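Local coordinates for nitric oxide dioxygenase (Rhodothermus marinus DSM 4252, PDB 6WK3), which binds heme and is probably a globin-type nitric oxide dioxygenase, present here as an engineered carbene transferase, at residues I28-Y33 against R52-L57; R34-R39 against P96-C101; S84-G89 against Q139-L144. The protein carries 1 engineered substitution. All coordinates share one frame; numbering follows the deposited sequence.

The three contacts lie on different sides of one heme in an all-helical globin. Interactions 1 and 2 share helix 18-39. Their centres are about 11 Å apart and they touch, with Met32 of the first packing against Val98 and Cys101 of the second. Interaction 3 is more remote, its centre about 22 Å from that of interaction 1 and about 21 Å from that of interaction 2. Along the chain, interaction 1 closes before interaction 3 opens, while interaction 2 crosses both. Helix 50-66 brings Val53, Lys56 and Leu57 to one side of the heme, and helix 75-88 supplies the iron ligand His85 on the other. Interactions 1 and 3 also reach the second subunit.

Interaction 1 of 3, residues I28-Y33 against R52-L57; sequences ISATMY and RVIHKL. Engineered in segment 52-57: Val53 (natural residue Gln). With HEM (protoporphyrin IX containing Fe), chain E.
Ser29 and Ile54 form the centre of a buried helix-helix crossing, that of the B and E helices of the globin fold. Helix 18-39 supplies residues 28-33 and helix 50-66 supplies residues 52-57. Their axes approach to 8.6 Å and run at 131° to each other. Ser29 and Ile54 are the nearest residues of the two backbones, with CA atoms 5.6 Å apart. The small serine probably helps the backbones come this close.

Ile54 sends its side chain along helix 18-39 in two branches. Ile54 CG2 lies against N and CB of Ala30. CD1 reaches Tyr33 and meets CD2 of the ring at 3.8 Å, coming in obliquely. The two side chains cross at about a right angle. Tyr33 also meets Phe47 edge to face.

Leu57 links the crossing to the heme. Its two methyls go different ways. CD2 points back to Ser29 and to SD of Met32, which lies 4.0 Å away. CD1 faces the porphyrin and comes within 3.3 Å of HEM CHB. Engineered Val53 packs on the same distal side of the heme, with CG2 3.9 Å from HEM CAD. Lys56 lies along a propionate. On the outer side of the helix, His55 binds copper together with Glu51.

One hydrogen bond joins the two segments. Ser29 OG donates to Ile54 O at a short 2.5 Å, arriving 15° off the carbonyl plane.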
loop_
_atom_site.group_PDB
_atom_site.type_symbol
_atom_site.label_atom_id
_atom_site.label_comp_id
_atom_site.label_asym_id
_atom_site.label_seq_id
_atom_site.Cartn_x
_atom_site.Cartn_y
_atom_site.Cartn_z
ATOM N N ILE A 28 17.437 14.252 -6.389
ATOM C CA ILE A 28 16.971 14.808 -5.121
ATOM C C ILE A 28 16.345 13.718 -4.263
ATOM O O ILE A 28 16.619 13.616 -3.061
ATOM C CB ILE A 28 15.988 15.967 -5.374
ATOM C CG1 ILE A 28 16.725 17.186 -5.941
ATOM C CG2 ILE A 28 15.241 16.318 -4.095
ATOM C CD1 ILE A 28 15.799 18.248 -6.567
ATOM N N SER A 29 15.514 12.871 -4.870
ATOM C CA SER A 29 14.838 11.825 -4.111
ATOM C C SER A 29 15.833 10.787 -3.589
ATOM O O SER A 29 15.779 10.401 -2.415
ATOM C CB SER A 29 13.750 11.185 -4.983
ATOM O OG SER A 29 13.436 9.867 -4.567
ATOM N N ALA A 30 16.773 10.351 -4.436
ATOM C CA ALA A 30 17.760 9.360 -4.001
ATOM C C ALA A 30 18.668 9.920 -2.911
ATOM O O ALA A 30 18.945 9.245 -1.909
ATOM C CB ALA A 30 18.593 8.878 -5.189
ATOM N N THR A 31 19.160 11.147 -3.104
ATOM C CA THR A 31 19.983 11.789 -2.084
ATOM C C THR A 31 19.207 11.967 -0.791
ATOM O O THR A 31 19.755 11.803 0.304
ATOM C CB THR A 31 20.482 13.136 -2.597
ATOM O OG1 THR A 31 21.318 12.925 -3.743
ATOM C CG2 THR A 31 21.254 13.881 -1.520
ATOM N N MET A 32 17.924 12.301 -0.899
ATOM C CA MET A 32 17.094 12.444 0.289
ATOM C C MET A 32 17.039 11.142 1.077
ATOM O O MET A 32 17.200 11.140 2.303
ATOM C CB MET A 32 15.693 12.895 -0.117
ATOM C CG MET A 32 14.854 13.380 1.035
ATOM S SD MET A 32 13.229 12.621 1.048
ATOM C CE MET A 32 13.643 11.010 1.715
ATOM N N TYR A 33 16.824 10.018 0.386
ATOM C CA TYR A 33 16.699 8.739 1.079
ATOM C C TYR A 33 18.017 8.309 1.715
ATOM O O TYR A 33 18.019 7.701 2.791
ATOM C CB TYR A 33 16.195 7.656 0.123
ATOM C CG TYR A 33 16.238 6.266 0.732
ATOM C CD1 TYR A 33 15.309 5.878 1.692
ATOM C CD2 TYR A 33 17.221 5.351 0.367
ATOM C CE1 TYR A 33 15.347 4.619 2.260
ATOM C CE2 TYR A 33 17.270 4.088 0.934
ATOM C CZ TYR A 33 16.329 3.729 1.879
ATOM O OH TYR A 33 16.366 2.475 2.446
ATOM N N ARG A 52 12.511 1.334 -5.450
ATOM C CA ARG A 52 11.245 1.618 -6.117
ATOM C C ARG A 52 10.593 2.879 -5.557
ATOM O O ARG A 52 10.046 3.691 -6.310
ATOM C CB ARG A 52 10.318 0.411 -5.977
ATOM C CG ARG A 52 8.906 0.637 -6.461
ATOM C CD ARG A 52 8.038 -0.583 -6.222
ATOM N NE ARG A 52 6.747 -0.427 -6.878
ATOM C CZ ARG A 52 6.524 -0.713 -8.155
ATOM N NH1 ARG A 52 7.510 -1.184 -8.909
ATOM N NH2 ARG A 52 5.317 -0.531 -8.680
ATOM N N VAL A 53 10.647 3.058 -4.237
ATOM C CA VAL A 53 10.057 4.231 -3.602
ATOM C C VAL A 53 10.778 5.499 -4.036
ATOM O O VAL A 53 10.164 6.564 -4.156
ATOM C CB VAL A 53 10.080 4.049 -2.070
ATOM C CG1 VAL A 53 9.656 5.316 -1.361
ATOM C CG2 VAL A 53 9.191 2.881 -1.671
ATOM N N ILE A 54 12.082 5.406 -4.301
ATOM C CA ILE A 54 12.848 6.582 -4.698
ATOM C C ILE A 54 12.316 7.153 -6.008
ATOM O O ILE A 54 12.191 8.376 -6.166
ATOM C CB ILE A 54 14.342 6.231 -4.792
ATOM C CG1 ILE A 54 15.003 6.367 -3.418
ATOM C CG2 ILE A 54 15.042 7.109 -5.826
ATOM C CD1 ILE A 54 16.328 5.647 -3.307
ATOM N N HIS A 55 11.984 6.288 -6.966
ATOM C CA HIS A 55 11.496 6.797 -8.240
ATOM C C HIS A 55 10.049 7.263 -8.140
ATOM O O HIS A 55 9.637 8.152 -8.889
ATOM C CB HIS A 55 11.654 5.736 -9.325
ATOM C CG HIS A 55 13.033 5.680 -9.908
ATOM N ND1 HIS A 55 13.332 6.177 -11.159
ATOM C CD2 HIS A 55 14.196 5.204 -9.405
ATOM C CE1 HIS A 55 14.618 6.002 -11.403
ATOM N NE2 HIS A 55 15.166 5.417 -10.354
ATOM N N LYS A 56 9.282 6.687 -7.212
ATOM C CA LYS A 56 7.920 7.148 -6.970
ATOM C C LYS A 56 7.912 8.544 -6.361
ATOM O O LYS A 56 7.131 9.406 -6.781
ATOM C CB LYS A 56 7.192 6.163 -6.060
ATOM C CG LYS A 56 6.565 4.994 -6.790
ATOM C CD LYS A 56 6.073 3.938 -5.813
ATOM C CE LYS A 56 4.774 3.289 -6.287
ATOM N NZ LYS A 56 4.920 2.601 -7.596
ATOM N N LEU A 57 8.772 8.783 -5.367
ATOM C CA LEU A 57 8.842 10.107 -4.761
ATOM C C LEU A 57 9.327 11.144 -5.765
ATOM O O LEU A 57 8.828 12.275 -5.786
ATOM C CB LEU A 57 9.750 10.087 -3.531
ATOM C CG LEU A 57 9.862 11.465 -2.860
ATOM C CD1 LEU A 57 8.846 11.622 -1.750
ATOM C CD2 LEU A 57 11.260 11.720 -2.330
HETATM C CHA HEM E . 5.937 5.825 0.015
HETATM C CHB HEM E . 5.762 10.589 -0.954
HETATM C CHC HEM E . 6.709 11.377 3.727
HETATM C CHD HEM E . 8.346 6.816 4.104
HETATM C C1A HEM E . 5.744 7.025 -0.641
HETATM C C2A HEM E . 5.268 7.198 -1.996
HETATM C C3A HEM E . 5.225 8.505 -2.266
HETATM C C4A HEM E . 5.665 9.222 -1.090
HETATM C CMA HEM E . 4.782 9.145 -3.597
HETATM C CAA HEM E . 4.877 6.067 -2.964
HETATM C CBA HEM E . 3.394 5.772 -2.776
HETATM C CGA HEM E . 2.933 4.808 -3.838
HETATM O O1A HEM E . 2.895 3.584 -3.563
HETATM O O2A HEM E . 2.602 5.262 -4.963
HETATM C C1B HEM E . 5.947 11.240 0.246
HETATM C C2B HEM E . 5.822 12.663 0.495
HETATM C C3B HEM E . 6.098 12.880 1.794
HETATM C C4B HEM E . 6.390 11.598 2.406
HETATM C CMB HEM E . 5.459 13.691 -0.598
HETATM C CAB HEM E . 6.090 14.206 2.593
HETATM C CBB HEM E . 5.428 15.298 2.206
HETATM C C1C HEM E . 7.268 10.225 4.245
HETATM C C2C HEM E . 7.771 10.052 5.587
HETATM C C3C HEM E . 8.242 8.808 5.704
HETATM C C4C HEM E . 8.033 8.120 4.439
HETATM C CMC HEM E . 7.780 11.135 6.687
HETATM C CAC HEM E . 8.864 8.253 7.004
HETATM C CBC HEM E . 9.775 7.282 6.964
HETATM C C1D HEM E . 7.736 6.093 3.095
HETATM C C2D HEM E . 7.617 4.652 2.963
HETATM C C3D HEM E . 6.952 4.393 1.822
HETATM C C4D HEM E . 6.622 5.651 1.200
HETATM C CMD HEM E . 8.176 3.622 3.969
HETATM C CAD HEM E . 6.569 3.025 1.214
HETATM C CBD HEM E . 5.418 2.407 1.997
HETATM C CGD HEM E . 4.730 1.339 1.182
HETATM O O1D HEM E . 4.782 1.398 -0.077
HETATM O O2D HEM E . 4.109 0.435 1.803
HETATM N NA HEM E . 5.975 8.283 -0.122
HETATM N NB HEM E . 6.290 10.629 1.433
HETATM N NC HEM E . 7.447 9.027 3.579
HETATM N ND HEM E . 7.118 6.655 2.001
HETATM FE FE HEM E . 6.817 8.657 1.688
#

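Interaction 2 of 3, residues R34-R39 against P96-C101; sequences RLLFER and PLVWEC. With HEM (protoporphyrin IX containing Fe), chain E.
Leu35, Leu36 and Arg39 of helix 18-39 face Cys101, Val98 and Glu100 of helix 94-110. Cys101 fills the closest part of the crossing. Its CB lies 4.0 Å from Leu35 CB, and its SG rests 3.7 Å from Leu36 N. Leu36 has CG anti to the backbone N (chi1 -176°), which carries CD1 across to Val98 CG2 at 3.9 Å.

A salt bridge lies beside the apolar contacts. Arg39 NH1 donates to Glu100 OE1 at 2.9 Å, with an N-H...O angle of 150°. OE1 accepts through its anti lone pair. The guanidinium and carboxylate planes are nearly coplanar, though OE1 sits a little out of the guanidinium plane. Leu35 CB lies over one guanidinium face, toward its rim. Both charged groups have second partners. Arg39 NH1 also pairs with Asp104, and Glu100 OE2 is hydrogen-bonded to Tyr40 OH. These should hold the two ends in place.

Further in, Val98 CG2 touches the heme methyl CMC at 3.5 Å. The helix axes pass 9.2 Å apart at 123°. This is the B-G helix crossing of the globin fold, with one residue lining the heme pocket.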
loop_
_atom_site.group_PDB
_atom_site.type_symbol
_atom_site.label_atom_id
_atom_site.label_comp_id
_atom_site.label_asym_id
_atom_site.label_seq_id
_atom_site.Cartn_x
_atom_site.Cartn_y
_atom_site.Cartn_z
ATOM N N ARG A 34 19.149 8.601 1.064
ATOM C CA ARG A 34 20.440 8.228 1.644
ATOM C C ARG A 34 20.728 9.027 2.905
ATOM O O ARG A 34 21.237 8.479 3.888
ATOM C CB ARG A 34 21.559 8.414 0.621
ATOM C CG ARG A 34 21.444 7.439 -0.534
ATOM C CD ARG A 34 22.511 7.640 -1.590
ATOM N NE ARG A 34 22.207 6.814 -2.754
ATOM C CZ ARG A 34 22.011 7.278 -3.983
ATOM N NH1 ARG A 34 22.110 8.580 -4.235
ATOM N NH2 ARG A 34 21.729 6.433 -4.964
ATOM N N LEU A 35 20.400 10.318 2.899
ATOM C CA LEU A 35 20.543 11.116 4.110
ATOM C C LEU A 35 19.630 10.601 5.215
ATOM O O LEU A 35 19.998 10.620 6.393
ATOM C CB LEU A 35 20.248 12.583 3.803
ATOM C CG LEU A 35 21.187 13.239 2.790
ATOM C CD1 LEU A 35 20.798 14.697 2.568
ATOM C CD2 LEU A 35 22.628 13.131 3.246
ATOM N N LEU A 36 18.434 10.130 4.854
ATOM C CA LEU A 36 17.532 9.564 5.852
ATOM C C LEU A 36 18.051 8.223 6.362
ATOM O O LEU A 36 17.953 7.926 7.559
ATOM C CB LEU A 36 16.127 9.421 5.259
ATOM C CG LEU A 36 14.990 8.933 6.158
ATOM C CD1 LEU A 36 14.482 10.050 7.046
ATOM C CD2 LEU A 36 13.855 8.352 5.319
ATOM N N PHE A 37 18.608 7.404 5.463
ATOM C CA PHE A 37 19.193 6.123 5.854
ATOM C C PHE A 37 20.287 6.312 6.900
ATOM O O PHE A 37 20.355 5.563 7.881
ATOM C CB PHE A 37 19.743 5.417 4.608
ATOM C CG PHE A 37 20.142 3.973 4.823
ATOM C CD1 PHE A 37 21.307 3.642 5.503
ATOM C CD2 PHE A 37 19.369 2.944 4.300
ATOM C CE1 PHE A 37 21.678 2.311 5.684
ATOM C CE2 PHE A 37 19.739 1.611 4.470
ATOM C CZ PHE A 37 20.892 1.297 5.165
ATOM N N GLU A 38 21.142 7.320 6.721
ATOM C CA GLU A 38 22.297 7.478 7.592
ATOM C C GLU A 38 22.040 8.365 8.806
ATOM O O GLU A 38 22.758 8.240 9.803
ATOM C CB GLU A 38 23.489 8.017 6.791
ATOM C CG GLU A 38 23.441 9.488 6.463
ATOM C CD GLU A 38 24.462 9.884 5.401
ATOM O OE1 GLU A 38 24.656 9.110 4.436
ATOM O OE2 GLU A 38 25.064 10.973 5.531
ATOM N N ARG A 39 21.039 9.239 8.770
ATOM C CA ARG A 39 20.801 10.097 9.926
ATOM C C ARG A 39 19.786 9.519 10.900
ATOM O O ARG A 39 19.861 9.809 12.101
ATOM C CB ARG A 39 20.344 11.481 9.473
ATOM C CG ARG A 39 21.418 12.273 8.764
ATOM C CD ARG A 39 20.877 13.603 8.277
ATOM N NE ARG A 39 21.773 14.229 7.311
ATOM C CZ ARG A 39 21.584 15.438 6.794
ATOM N NH1 ARG A 39 20.526 16.157 7.151
ATOM N NH2 ARG A 39 22.453 15.926 5.924
ATOM N N PRO A 96 9.060 15.770 10.107
ATOM C CA PRO A 96 10.187 16.711 10.216
ATOM C C PRO A 96 11.510 16.116 9.763
ATOM O O PRO A 96 12.338 16.838 9.193
ATOM C CB PRO A 96 10.204 17.066 11.709
ATOM C CG PRO A 96 8.811 16.855 12.155
ATOM C CD PRO A 96 8.322 15.666 11.379
ATOM N N LEU A 97 11.725 14.814 9.977
ATOM C CA LEU A 97 12.992 14.201 9.584
ATOM C C LEU A 97 13.147 14.173 8.072
ATOM O O LEU A 97 14.233 14.456 7.549
ATOM C CB LEU A 97 13.100 12.782 10.143
ATOM C CG LEU A 97 12.516 12.524 11.528
ATOM C CD1 LEU A 97 12.653 11.050 11.887
ATOM C CD2 LEU A 97 13.200 13.409 12.557
ATOM N N VAL A 98 12.079 13.824 7.353
ATOM C CA VAL A 98 12.171 13.744 5.901
ATOM C C VAL A 98 12.295 15.134 5.292
ATOM O O VAL A 98 12.952 15.306 4.257
ATOM C CB VAL A 98 10.972 12.963 5.333
ATOM C CG1 VAL A 98 10.868 13.135 3.822
ATOM C CG2 VAL A 98 11.108 11.499 5.687
ATOM N N TRP A 99 11.708 16.154 5.920
ATOM C CA TRP A 99 11.929 17.508 5.423
ATOM C C TRP A 99 13.385 17.913 5.595
ATOM O O TRP A 99 13.992 18.495 4.688
ATOM C CB TRP A 99 11.032 18.528 6.121
ATOM C CG TRP A 99 11.595 19.893 5.905
ATOM C CD1 TRP A 99 12.104 20.738 6.850
ATOM C CD2 TRP A 99 11.772 20.550 4.642
ATOM N NE1 TRP A 99 12.567 21.885 6.256
ATOM C CE2 TRP A 99 12.377 21.794 4.901
ATOM C CE3 TRP A 99 11.476 20.205 3.319
ATOM C CZ2 TRP A 99 12.690 22.695 3.887
ATOM C CZ3 TRP A 99 11.779 21.105 2.316
ATOM C CH2 TRP A 99 12.382 22.334 2.605
ATOM N N GLU A 100 13.954 17.635 6.770
ATOM C CA GLU A 100 15.363 17.930 7.014
ATOM C C GLU A 100 16.243 17.336 5.919
ATOM O O GLU A 100 17.087 18.027 5.335
ATOM C CB GLU A 100 15.770 17.394 8.390
ATOM C CG GLU A 100 17.230 17.606 8.738
ATOM C CD GLU A 100 17.740 16.595 9.751
ATOM O OE1 GLU A 100 18.810 15.994 9.509
ATOM O OE2 GLU A 100 17.068 16.402 10.791
ATOM N N CYS A 101 16.028 16.056 5.605
ATOM C CA CYS A 101 16.814 15.392 4.569
ATOM C C CYS A 101 16.483 15.908 3.177
ATOM O O CYS A 101 17.366 15.951 2.310
ATOM C CB CYS A 101 16.599 13.880 4.644
ATOM S SG CYS A 101 16.984 13.175 6.273
HETATM C CHA HEM E . 5.937 5.825 0.015
HETATM C CHB HEM E . 5.762 10.589 -0.954
HETATM C CHC HEM E . 6.709 11.377 3.727
HETATM C CHD HEM E . 8.346 6.816 4.104
HETATM C C1A HEM E . 5.744 7.025 -0.641
HETATM C C2A HEM E . 5.268 7.198 -1.996
HETATM C C3A HEM E . 5.225 8.505 -2.266
HETATM C C4A HEM E . 5.665 9.222 -1.090
HETATM C CMA HEM E . 4.782 9.145 -3.597
HETATM C CAA HEM E . 4.877 6.067 -2.964
HETATM C CBA HEM E . 3.394 5.772 -2.776
HETATM C CGA HEM E . 2.933 4.808 -3.838
HETATM O O1A HEM E . 2.895 3.584 -3.563
HETATM O O2A HEM E . 2.602 5.262 -4.963
HETATM C C1B HEM E . 5.947 11.240 0.246
HETATM C C2B HEM E . 5.822 12.663 0.495
HETATM C C3B HEM E . 6.098 12.880 1.794
HETATM C C4B HEM E . 6.390 11.598 2.406
HETATM C CMB HEM E . 5.459 13.691 -0.598
HETATM C CAB HEM E . 6.090 14.206 2.593
HETATM C CBB HEM E . 5.428 15.298 2.206
HETATM C C1C HEM E . 7.268 10.225 4.245
HETATM C C2C HEM E . 7.771 10.052 5.587
HETATM C C3C HEM E . 8.242 8.808 5.704
HETATM C C4C HEM E . 8.033 8.120 4.439
HETATM C CMC HEM E . 7.780 11.135 6.687
HETATM C CAC HEM E . 8.864 8.253 7.004
HETATM C CBC HEM E . 9.775 7.282 6.964
HETATM C C1D HEM E . 7.736 6.093 3.095
HETATM C C2D HEM E . 7.617 4.652 2.963
HETATM C C3D HEM E . 6.952 4.393 1.822
HETATM C C4D HEM E . 6.622 5.651 1.200
HETATM C CMD HEM E . 8.176 3.622 3.969
HETATM C CAD HEM E . 6.569 3.025 1.214
HETATM C CBD HEM E . 5.418 2.407 1.997
HETATM C CGD HEM E . 4.730 1.339 1.182
HETATM O O1D HEM E . 4.782 1.398 -0.077
HETATM O O2D HEM E . 4.109 0.435 1.803
HETATM N NA HEM E . 5.975 8.283 -0.122
HETATM N NB HEM E . 6.290 10.629 1.433
HETATM N NC HEM E . 7.447 9.027 3.579
HETATM N ND HEM E . 7.118 6.655 2.001
HETATM FE FE HEM E . 6.817 8.657 1.688
#

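Interaction 3 of 3, residues S84-G89 against Q139-L144; sequences SHARAG and QVYAVL. With HEM (protoporphyrin IX containing Fe), chain E.
Ala86 and Tyr141 mark the nearest point of the two backbones, with CA atoms 7.0 Å apart. Their helices, 75-88 and 116-145, run at 52° to each other, and the axes stay 10.4 Å apart. The gap is wide, and the tyrosine ring spans it. The first helix ends in a Schellman motif, with Gly89 as its C-prime residue at positive phi.

The Tyr141 ring lies beside this helix end. Its CE1 packs on Ala86 CB at 3.8 Å, and Ala86 O lies at the ring edge. The hydroxyl reaches the turn, where OH comes 3.4 Å from Gly89 C. Tyr141 OH is hydrogen-bonded to Val90 O, just past the turn. Val140 CG1 adds a second apolar touch on Ala86 CB.

The opposite side of helix 75-88 belongs to the heme. His85 NE2 binds the iron at 2.4 Å. Its other nitrogen, ND1, is hydrogen-bonded to Glu137 and weakly to Tyr95 OH, which should fix the ring rotation. The Arg87 chain bends at chi3 (61°), which brings the guanidinium edge to a propionate. NE donates to HEM O2D at 2.9 Å, with an N-H...O angle of 155°, and NH2 donates to HEM O1D at 3.1 Å. Arg87 of the second subunit also bonds to this heme, so the two copies share their propionate contacts.

The iron-bound histidine on the F helix, packed against the H helix, is the proximal side of a globin heme pocket. The His85, Tyr95 and Glu137 network resembles that of flavohemoglobins.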
loop_
_atom_site.group_PDB
_atom_site.type_symbol
_atom_site.label_atom_id
_atom_site.label_comp_id
_atom_site.label_asym_id
_atom_site.label_seq_id
_atom_site.Cartn_x
_atom_site.Cartn_y
_atom_site.Cartn_z
ATOM N N SER A 84 -0.141 3.836 1.434
ATOM C CA SER A 84 1.217 3.305 1.494
ATOM C C SER A 84 1.866 3.620 2.838
ATOM O O SER A 84 2.435 2.736 3.487
ATOM C CB SER A 84 2.050 3.867 0.343
ATOM O OG SER A 84 1.504 3.490 -0.912
ATOM N N HIS A 85 1.776 4.874 3.283
ATOM C CA HIS A 85 2.372 5.248 4.564
ATOM C C HIS A 85 1.762 4.454 5.707
ATOM O O HIS A 85 2.478 3.937 6.571
ATOM C CB HIS A 85 2.189 6.740 4.815
ATOM C CG HIS A 85 3.073 7.597 3.979
ATOM N ND1 HIS A 85 2.923 8.964 3.898
ATOM C CD2 HIS A 85 4.117 7.281 3.182
ATOM C CE1 HIS A 85 3.841 9.454 3.085
ATOM N NE2 HIS A 85 4.580 8.453 2.641
ATOM N N ALA A 86 0.433 4.371 5.743
ATOM C CA ALA A 86 -0.228 3.640 6.816
ATOM C C ALA A 86 0.141 2.165 6.776
ATOM O O ALA A 86 0.285 1.523 7.822
ATOM C CB ALA A 86 -1.743 3.826 6.720
ATOM N N ARG A 87 0.304 1.610 5.571
ATOM C CA ARG A 87 0.742 0.225 5.441
ATOM C C ARG A 87 2.102 0.011 6.094
ATOM O O ARG A 87 2.331 -1.016 6.737
ATOM C CB ARG A 87 0.784 -0.175 3.966
ATOM C CG ARG A 87 1.245 -1.602 3.718
ATOM C CD ARG A 87 1.029 -2.011 2.267
ATOM N NE ARG A 87 1.785 -1.174 1.341
ATOM C CZ ARG A 87 1.663 -1.219 0.016
ATOM N NH1 ARG A 87 0.807 -2.064 -0.546
ATOM N NH2 ARG A 87 2.395 -0.421 -0.748
ATOM N N ALA A 88 3.014 0.973 5.955
ATOM C CA ALA A 88 4.369 0.821 6.469
ATOM C C ALA A 88 4.551 1.353 7.886
ATOM O O ALA A 88 5.624 1.158 8.465
ATOM C CB ALA A 88 5.370 1.512 5.542
ATOM N N GLY A 89 3.548 2.008 8.459
ATOM C CA GLY A 89 3.682 2.514 9.811
ATOM C C GLY A 89 4.346 3.864 9.919
ATOM O O GLY A 89 4.931 4.175 10.962
ATOM N N GLN A 139 -6.278 9.461 10.771
ATOM C CA GLN A 139 -7.657 8.999 10.661
ATOM C C GLN A 139 -7.717 7.535 10.242
ATOM O O GLN A 139 -8.519 6.765 10.778
ATOM C CB GLN A 139 -8.426 9.869 9.668
ATOM C CG GLN A 139 -8.599 11.322 10.095
ATOM C CD GLN A 139 -9.454 12.105 9.118
ATOM O OE1 GLN A 139 -9.207 12.091 7.910
ATOM N NE2 GLN A 139 -10.472 12.785 9.634
ATOM N N VAL A 140 -6.873 7.131 9.289
ATOM C CA VAL A 140 -6.884 5.746 8.823
ATOM C C VAL A 140 -6.420 4.808 9.931
ATOM O O VAL A 140 -6.949 3.700 10.089
ATOM C CB VAL A 140 -6.021 5.604 7.556
ATOM C CG1 VAL A 140 -5.662 4.144 7.305
ATOM C CG2 VAL A 140 -6.738 6.197 6.354
ATOM N N TYR A 141 -5.430 5.234 10.718
ATOM C CA TYR A 141 -4.996 4.438 11.862
ATOM C C TYR A 141 -6.140 4.232 12.849
ATOM O O TYR A 141 -6.376 3.114 13.323
ATOM C CB TYR A 141 -3.808 5.115 12.546
ATOM C CG TYR A 141 -2.504 5.016 11.785
ATOM C CD1 TYR A 141 -2.165 3.863 11.086
ATOM C CD2 TYR A 141 -1.606 6.075 11.775
ATOM C CE1 TYR A 141 -0.970 3.773 10.395
ATOM C CE2 TYR A 141 -0.414 5.993 11.092
ATOM C CZ TYR A 141 -0.098 4.844 10.403
ATOM O OH TYR A 141 1.096 4.772 9.718
ATOM N N ALA A 142 -6.879 5.303 13.156
ATOM C CA ALA A 142 -7.942 5.211 14.153
ATOM C C ALA A 142 -9.052 4.263 13.714
ATOM O O ALA A 142 -9.674 3.606 14.557
ATOM C CB ALA A 142 -8.507 6.601 14.437
ATOM N N VAL A 143 -9.299 4.164 12.407
ATOM C CA VAL A 143 -10.358 3.294 11.898
ATOM C C VAL A 143 -9.955 1.825 11.997
ATOM O O VAL A 143 -10.792 0.956 12.262
ATOM C CB VAL A 143 -10.707 3.691 10.454
ATOM C CG1 VAL A 143 -11.845 2.859 9.926
ATOM C CG2 VAL A 143 -11.080 5.131 10.420
ATOM N N LEU A 144 -8.677 1.520 11.769
ATOM C CA LEU A 144 -8.226 0.135 11.808
ATOM C C LEU A 144 -7.871 -0.328 13.211
ATOM O O LEU A 144 -7.681 -1.530 13.418
ATOM C CB LEU A 144 -7.027 -0.056 10.879
ATOM C CG LEU A 144 -7.357 0.243 9.417
ATOM C CD1 LEU A 144 -6.154 -0.007 8.534
ATOM C CD2 LEU A 144 -8.545 -0.593 8.966
HETATM C CHA HEM E . 5.937 5.825 0.015
HETATM C CHB HEM E . 5.762 10.589 -0.954
HETATM C CHC HEM E . 6.709 11.377 3.727
HETATM C CHD HEM E . 8.346 6.816 4.104
HETATM C C1A HEM E . 5.744 7.025 -0.641
HETATM C C2A HEM E . 5.268 7.198 -1.996
HETATM C C3A HEM E . 5.225 8.505 -2.266
HETATM C C4A HEM E . 5.665 9.222 -1.090
HETATM C CMA HEM E . 4.782 9.145 -3.597
HETATM C CAA HEM E . 4.877 6.067 -2.964
HETATM C CBA HEM E . 3.394 5.772 -2.776
HETATM C CGA HEM E . 2.933 4.808 -3.838
HETATM O O1A HEM E . 2.895 3.584 -3.563
HETATM O O2A HEM E . 2.602 5.262 -4.963
HETATM C C1B HEM E . 5.947 11.240 0.246
HETATM C C2B HEM E . 5.822 12.663 0.495
HETATM C C3B HEM E . 6.098 12.880 1.794
HETATM C C4B HEM E . 6.390 11.598 2.406
HETATM C CMB HEM E . 5.459 13.691 -0.598
HETATM C CAB HEM E . 6.090 14.206 2.593
HETATM C CBB HEM E . 5.428 15.298 2.206
HETATM C C1C HEM E . 7.268 10.225 4.245
HETATM C C2C HEM E . 7.771 10.052 5.587
HETATM C C3C HEM E . 8.242 8.808 5.704
HETATM C C4C HEM E . 8.033 8.120 4.439
HETATM C CMC HEM E . 7.780 11.135 6.687
HETATM C CAC HEM E . 8.864 8.253 7.004
HETATM C CBC HEM E . 9.775 7.282 6.964
HETATM C C1D HEM E . 7.736 6.093 3.095
HETATM C C2D HEM E . 7.617 4.652 2.963
HETATM C C3D HEM E . 6.952 4.393 1.822
HETATM C C4D HEM E . 6.622 5.651 1.200
HETATM C CMD HEM E . 8.176 3.622 3.969
HETATM C CAD HEM E . 6.569 3.025 1.214
HETATM C CBD HEM E . 5.418 2.407 1.997
HETATM C CGD HEM E . 4.730 1.339 1.182
HETATM O O1D HEM E . 4.782 1.398 -0.077
HETATM O O2D HEM E . 4.109 0.435 1.803
HETATM N NA HEM E . 5.975 8.283 -0.122
HETATM N NB HEM E . 6.290 10.629 1.433
HETATM N NC HEM E . 7.447 9.027 3.579
HETATM N ND HEM E . 7.118 6.655 2.001
HETATM FE FE HEM E . 6.817 8.657 1.688
#